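Dnab-like replicative helicase (Bacillus phage SPP1, PDB 3BH0) probably unwinds duplex DNA in the 5'-3' direction at the cost of ATP as a DnaB-family replicative helicase, of which this chain is the ATPase domain. Local coordinates at residues L115-G120 with Q125-A130; S169-T174 with V183-D188; A297-K300 with F305-L308. One frame throughout, in Å; residues are numbered along the deposited sequence.

Contact 1 of 3, residues L115-G120 with Q125-A130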
# COMPACT_ATOMS: atom_id res chain seq x y z
N LEU A 115 5.27 13.17 0.66
CA LEU A 115 5.65 12.74 2.00
C LEU A 115 5.84 13.94 2.95
O LEU A 115 5.34 13.91 4.08
CB LEU A 115 6.91 11.88 1.96
CG LEU A 115 6.75 10.45 1.41
CD1 LEU A 115 8.09 9.77 1.27
CD2 LEU A 115 5.80 9.62 2.29
N ILE A 116 6.56 14.96 2.48
CA ILE A 116 6.72 16.23 3.20
C ILE A 116 5.38 16.92 3.48
O ILE A 116 5.04 17.20 4.62
CB ILE A 116 7.66 17.19 2.43
CG1 ILE A 116 9.11 16.71 2.51
CG2 ILE A 116 7.54 18.63 2.97
CD1 ILE A 116 9.99 17.19 1.37
N VAL A 117 4.61 17.18 2.42
CA VAL A 117 3.29 17.78 2.55
C VAL A 117 2.44 17.09 3.62
O VAL A 117 1.84 17.76 4.46
CB VAL A 117 2.56 17.80 1.18
CG1 VAL A 117 1.07 18.02 1.34
CG2 VAL A 117 3.18 18.85 0.27
N THR A 118 2.40 15.76 3.60
CA THR A 118 1.61 15.00 4.57
C THR A 118 2.16 15.07 6.01
O THR A 118 1.40 15.28 6.97
CB THR A 118 1.41 13.52 4.16
OG1 THR A 118 1.07 13.44 2.77
CG2 THR A 118 0.30 12.89 4.99
N ALA A 119 3.48 14.91 6.15
CA ALA A 119 4.11 14.86 7.47
C ALA A 119 3.99 16.20 8.20
O ALA A 119 3.56 16.24 9.36
CB ALA A 119 5.58 14.45 7.35
N GLY A 120 4.35 17.29 7.53
CA GLY A 120 4.39 18.60 8.15
C GLY A 120 3.11 19.42 8.14
O GLY A 120 3.11 20.56 8.58
N GLN A 125 0.05 23.66 -2.83
CA GLN A 125 0.24 24.77 -3.78
C GLN A 125 1.25 25.78 -3.28
O GLN A 125 2.07 26.29 -4.05
CB GLN A 125 -1.09 25.46 -4.12
CG GLN A 125 -1.98 24.68 -5.08
CD GLN A 125 -1.23 24.12 -6.28
OE1 GLN A 125 -0.67 24.86 -7.09
NE2 GLN A 125 -1.21 22.79 -6.39
N LYS A 126 1.20 26.04 -1.97
CA LYS A 126 2.14 26.94 -1.32
C LYS A 126 3.54 26.38 -1.45
O LYS A 126 4.48 27.11 -1.79
CB LYS A 126 1.77 27.15 0.15
CG LYS A 126 0.39 27.76 0.32
CD LYS A 126 0.21 28.46 1.65
CE LYS A 126 -1.01 29.39 1.59
NZ LYS A 126 -1.24 30.15 2.86
N ILE A 127 3.67 25.07 -1.22
CA ILE A 127 4.95 24.39 -1.36
C ILE A 127 5.37 24.24 -2.82
O ILE A 127 6.57 24.29 -3.12
CB ILE A 127 4.96 23.01 -0.60
CG1 ILE A 127 6.34 22.73 -0.02
CG2 ILE A 127 4.54 21.85 -1.49
CD1 ILE A 127 6.31 21.77 1.18
N LYS A 128 4.36 24.10 -3.71
CA LYS A 128 4.55 23.64 -5.10
C LYS A 128 5.60 24.47 -5.81
O LYS A 128 6.57 23.93 -6.38
CB LYS A 128 3.23 23.67 -5.90
CG LYS A 128 3.43 23.50 -7.41
CD LYS A 128 2.20 22.98 -8.12
CE LYS A 128 2.56 22.59 -9.54
NZ LYS A 128 1.37 22.20 -10.34
N ALA A 129 5.38 25.78 -5.78
CA ALA A 129 6.41 26.72 -6.10
C ALA A 129 6.11 27.76 -5.07
O ALA A 129 5.49 27.46 -4.05
CB ALA A 129 6.24 27.26 -7.49
N ALA A 130 6.57 28.98 -5.33
CA ALA A 130 6.20 30.12 -4.53
C ALA A 130 6.25 29.84 -3.01
O ALA A 130 5.58 30.51 -2.23
CB ALA A 130 4.84 30.59 -4.94
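Two consecutive helices of the DnaB-like ATPase domain meet here: the last turn of helix 108-119, carrying Ile116 and Val117, and the short helix 124-128, carrying Ile127. The backbones stay well apart, the closest CA atoms being those of Val117 and Ile127 at 7.9 Å, and the gap is bridged by the branches of a single isoleucine. Ile127 divides its two ends between two partners. Its CD1 reaches Ile116 CG2 at 3.8 Å, the side chains crossing at about a right angle, while its CG2 meets Val117 CG2 at 3.7 Å on a slanting approach. With chi1 at -72°, Ile116 turns CG2 anti to the backbone N and offers that branch to Ile127. No hydrogen bond passes between the segments, and the contact is purely apolar and small, burying 106 Å² over both sides. Ile116 also packs on Ala145 and Ile146 of helix 139-150, which ties the end of helix 108-119 to a further helix. The arrangement is that of two successive helices joined by a short loop and held together by aliphatic side chains, at the periphery of the DnaB-like ATPase domain.

Contact 2 of 3, residues S169-T174 with V183-D188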
# COMPACT_ATOMS: atom_id res chain seq x y z
N SER A 169 15.40 -8.65 -7.23
CA SER A 169 16.78 -8.26 -7.01
C SER A 169 16.97 -7.19 -5.91
O SER A 169 17.81 -7.35 -5.03
CB SER A 169 17.38 -7.80 -8.33
OG SER A 169 18.75 -7.50 -8.18
N LYS A 170 16.14 -6.14 -5.96
CA LYS A 170 16.23 -5.02 -5.02
C LYS A 170 15.77 -5.37 -3.62
O LYS A 170 16.32 -4.89 -2.64
CB LYS A 170 15.45 -3.82 -5.55
CG LYS A 170 15.85 -3.42 -6.97
CD LYS A 170 17.24 -2.75 -7.02
CE LYS A 170 17.68 -2.59 -8.45
NZ LYS A 170 18.83 -1.65 -8.59
N THR A 171 14.74 -6.20 -3.52
CA THR A 171 14.23 -6.65 -2.23
C THR A 171 15.29 -7.42 -1.44
O THR A 171 15.47 -7.19 -0.24
CB THR A 171 12.97 -7.52 -2.42
OG1 THR A 171 12.07 -6.85 -3.32
CG2 THR A 171 12.29 -7.76 -1.11
N ARG A 172 15.99 -8.34 -2.12
CA ARG A 172 17.09 -9.11 -1.52
C ARG A 172 18.21 -8.19 -1.08
O ARG A 172 18.62 -8.18 0.09
CB ARG A 172 17.62 -10.14 -2.52
CG ARG A 172 16.61 -11.20 -2.89
CD ARG A 172 17.26 -12.36 -3.60
NE ARG A 172 18.31 -12.95 -2.78
CZ ARG A 172 19.48 -13.37 -3.26
NH1 ARG A 172 19.75 -13.26 -4.55
NH2 ARG A 172 20.38 -13.90 -2.44
N GLN A 173 18.68 -7.40 -2.04
CA GLN A 173 19.63 -6.31 -1.83
C GLN A 173 19.28 -5.47 -0.59
O GLN A 173 20.17 -5.15 0.19
CB GLN A 173 19.70 -5.46 -3.10
CG GLN A 173 20.87 -4.51 -3.16
CD GLN A 173 20.86 -3.64 -4.41
OE1 GLN A 173 20.69 -4.12 -5.53
NE2 GLN A 173 21.07 -2.34 -4.21
N THR A 174 18.01 -5.12 -0.41
CA THR A 174 17.54 -4.37 0.78
C THR A 174 17.57 -5.22 2.05
O THR A 174 17.88 -4.74 3.13
CB THR A 174 16.08 -3.81 0.60
OG1 THR A 174 16.07 -2.82 -0.44
CG2 THR A 174 15.54 -3.18 1.88
N VAL A 183 10.91 -6.11 5.76
CA VAL A 183 10.85 -5.28 4.54
C VAL A 183 9.44 -5.30 3.95
O VAL A 183 8.76 -6.34 3.95
CB VAL A 183 11.87 -5.78 3.47
CG1 VAL A 183 11.80 -4.97 2.18
CG2 VAL A 183 13.29 -5.76 4.01
N ILE A 184 8.99 -4.15 3.44
CA ILE A 184 7.67 -4.07 2.80
C ILE A 184 7.85 -3.52 1.40
O ILE A 184 8.39 -2.43 1.22
CB ILE A 184 6.71 -3.18 3.62
CG1 ILE A 184 6.57 -3.73 5.05
CG2 ILE A 184 5.32 -3.07 2.93
CD1 ILE A 184 6.95 -2.74 6.11
N VAL A 185 7.42 -4.28 0.40
CA VAL A 185 7.59 -3.86 -1.00
C VAL A 185 6.30 -3.24 -1.53
O VAL A 185 5.31 -3.94 -1.73
CB VAL A 185 8.08 -5.04 -1.88
CG1 VAL A 185 8.40 -4.60 -3.30
CG2 VAL A 185 9.31 -5.69 -1.22
N MET A 186 6.30 -1.92 -1.73
CA MET A 186 5.14 -1.21 -2.28
C MET A 186 5.34 -0.97 -3.76
O MET A 186 6.38 -0.44 -4.17
CB MET A 186 4.92 0.14 -1.59
CG MET A 186 4.50 0.08 -0.14
SD MET A 186 3.49 1.52 0.31
CE MET A 186 1.86 0.95 -0.19
N ILE A 187 4.35 -1.32 -4.57
CA ILE A 187 4.48 -1.12 -6.00
C ILE A 187 3.46 -0.10 -6.54
O ILE A 187 2.26 -0.40 -6.63
CB ILE A 187 4.48 -2.46 -6.75
CG1 ILE A 187 5.50 -3.39 -6.07
CG2 ILE A 187 4.76 -2.25 -8.25
CD1 ILE A 187 5.38 -4.83 -6.40
N ASP A 188 3.93 1.12 -6.87
CA ASP A 188 3.01 2.10 -7.48
C ASP A 188 2.62 1.65 -8.85
O ASP A 188 3.17 2.00 -9.90
CB ASP A 188 3.41 3.57 -7.46
CG ASP A 188 2.22 4.51 -7.86
OD1 ASP A 188 1.13 4.02 -8.27
OD2 ASP A 188 2.38 5.74 -7.77
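Helix 164-176 runs back across the strand that follows it, 183-188, with the N-to-C directions of the two short segments at 155° and their axes 9.7 Å apart at closest approach. This nearly antiparallel layering of a helix on the central sheet belongs to the alpha/beta core of a P-loop NTPase, in which strand 183-188 lies between the parallel strands 98-103 and 223-228. The nearest CA atoms are those of Thr171 and Val185, 7.3 Å apart, leaving the interface to side chains.

Two threonines one helical turn apart face two valines at alternate strand positions. Thr171 meets Val185 through its methyl, CG2 lying 3.6 Å from Val185 CG2, the methyl that chi1 of -174° sets anti to the carbonyl carbon. Farther along the helix, Thr174 CG2 rests against both branches of Val183, 4.0 Å from Val183 CG2. All four residues are buried, and no hydrogen bond crosses between the segments.

The hydroxyls are satisfied by other means. Thr171 OG1 bonds to the backbone O of Ile167, one turn back in the helix, although it also lies 3.7 Å from Val185 CG2. Thr174 OG1 has a partner on the sheet, Asn100 ND2 of strand 98-103, so this threonine joins helix to sheet through a polar bond as well as a methyl. Thr171 extends the apolar layer to Met216 and Leu220 of helix 202-220. The oxygen of Lys170 takes two donors from Thr174, arriving from opposite faces of its carbonyl plane: the backbone N at 2.8 Å and OG1 at 3.0 Å, the hydroxyl tilted 34° from that plane.

Contact 3 of 3, residues A297-K300 with F305-L308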
# COMPACT_ATOMS: atom_id res chain seq x y z
N ALA A 297 -11.46 9.40 7.60
CA ALA A 297 -11.59 10.80 7.24
C ALA A 297 -10.39 11.16 6.39
O ALA A 297 -9.25 10.98 6.81
CB ALA A 297 -11.65 11.69 8.49
N PHE A 298 -10.65 11.66 5.19
CA PHE A 298 -9.60 11.97 4.26
C PHE A 298 -9.38 13.47 4.26
O PHE A 298 -10.31 14.23 3.99
CB PHE A 298 -10.00 11.47 2.87
CG PHE A 298 -9.06 11.86 1.78
CD1 PHE A 298 -7.68 11.64 1.91
CD2 PHE A 298 -9.54 12.42 0.60
CE1 PHE A 298 -6.81 11.98 0.88
CE2 PHE A 298 -8.66 12.76 -0.44
CZ PHE A 298 -7.30 12.54 -0.30
N ILE A 299 -8.16 13.89 4.58
CA ILE A 299 -7.81 15.31 4.54
C ILE A 299 -7.14 15.55 3.20
O ILE A 299 -5.92 15.42 3.06
CB ILE A 299 -6.91 15.78 5.74
CG1 ILE A 299 -7.47 15.32 7.09
CG2 ILE A 299 -6.69 17.31 5.70
CD1 ILE A 299 -8.97 15.52 7.32
N LYS A 300 -7.98 15.89 2.22
CA LYS A 300 -7.61 16.09 0.83
C LYS A 300 -6.33 16.92 0.69
O LYS A 300 -5.30 16.41 0.24
CB LYS A 300 -8.77 16.76 0.07
CG LYS A 300 -9.94 15.82 -0.16
CD LYS A 300 -11.30 16.54 -0.30
CE LYS A 300 -12.38 15.59 -0.91
NZ LYS A 300 -12.75 14.40 -0.06
N PHE A 305 -4.97 10.85 6.25
CA PHE A 305 -6.13 10.06 6.63
C PHE A 305 -6.21 9.97 8.15
O PHE A 305 -5.19 9.77 8.84
CB PHE A 305 -6.05 8.66 6.03
CG PHE A 305 -6.07 8.64 4.53
CD1 PHE A 305 -7.22 8.25 3.85
CD2 PHE A 305 -4.94 8.99 3.79
CE1 PHE A 305 -7.24 8.23 2.46
CE2 PHE A 305 -4.96 8.98 2.42
CZ PHE A 305 -6.10 8.59 1.75
N VAL A 306 -7.44 10.12 8.65
CA VAL A 306 -7.70 10.13 10.08
C VAL A 306 -8.54 8.93 10.43
O VAL A 306 -9.61 8.70 9.85
CB VAL A 306 -8.44 11.41 10.50
CG1 VAL A 306 -8.66 11.45 12.01
CG2 VAL A 306 -7.66 12.63 10.04
N ASN A 307 -8.03 8.14 11.37
CA ASN A 307 -8.76 7.03 11.96
C ASN A 307 -10.06 7.48 12.58
O ASN A 307 -10.12 8.50 13.25
CB ASN A 307 -7.90 6.35 13.01
CG ASN A 307 -6.87 5.45 12.40
OD1 ASN A 307 -7.20 4.42 11.81
ND2 ASN A 307 -5.60 5.84 12.54
N LEU A 308 -11.10 6.71 12.32
CA LEU A 308 -12.38 6.86 12.97
C LEU A 308 -12.49 5.81 14.11
O LEU A 308 -11.77 4.80 14.09
CB LEU A 308 -13.49 6.70 11.93
CG LEU A 308 -14.08 7.98 11.31
CD1 LEU A 308 -13.03 8.93 10.76
CD2 LEU A 308 -15.10 7.66 10.24
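Strands 292-299 and 304-307 form a beta hairpin at the edge of the mixed sheet, and Ala297 and Val306 bind each other through their backbones as an antiparallel hydrogen-bonded pair. Val306 N donates to Ala297 O at 2.7 Å and Ala297 N to Val306 O at 3.0 Å. The same Ala297 O receives a CA-H...O contact from Phe305 CA, so two groups of the partner strand converge on one oxygen.

Aromatic contact marks the adjoining non-hydrogen-bonded pair, Phe298 with Phe305, whose side chains share one face of the sheet. Their rings lie obliquely, planes at 34° and centroids 4.8 Å apart. Phe298 turns its CG anti to the backbone N (chi1 174°), Phe305 its CG anti to the carbonyl carbon, and these two turns bring CD1 of the first over a face of the second ring, offset toward its rim. Phe305 also touches Phe55 and residues of the helix after the probable Walker A loop, Ala83 and Lys87, joining the hairpin to the likely nucleotide-binding end of the domain.

Aliphatic contacts occupy the sheet face bearing Ala297 and Val306, whose CB atoms stand 3.8 Å apart. Ile299 CG1 adds a contact with Val306 CG2, and Leu308 folds back to place its CD1 3.8 Å from Ala297 CB.

In the fold
From the N terminus the three contacts follow in series; none encloses or crosses another. Contact 1 closes the short loop from helix 108-119 to helix 124-128, on the periphery, its centre about 21 Å from that of the chain. Contact 2 closes the connection from helix 164-176 to strand 183-188, laying that helix on the parallel part of the sheet. Contact 3 closes the final hairpin, whose last strand is one edge of the sheet within this chain. Contacts 2 and 3 belong to the same sheet but lie on opposite sides of the chain's centre, their centres about 27 Å apart. Contact 1 comes within about 6 Å of contact 3 (nearest atoms), and Thr118 OG1 bonds to Tyr302 O in the hairpin turn.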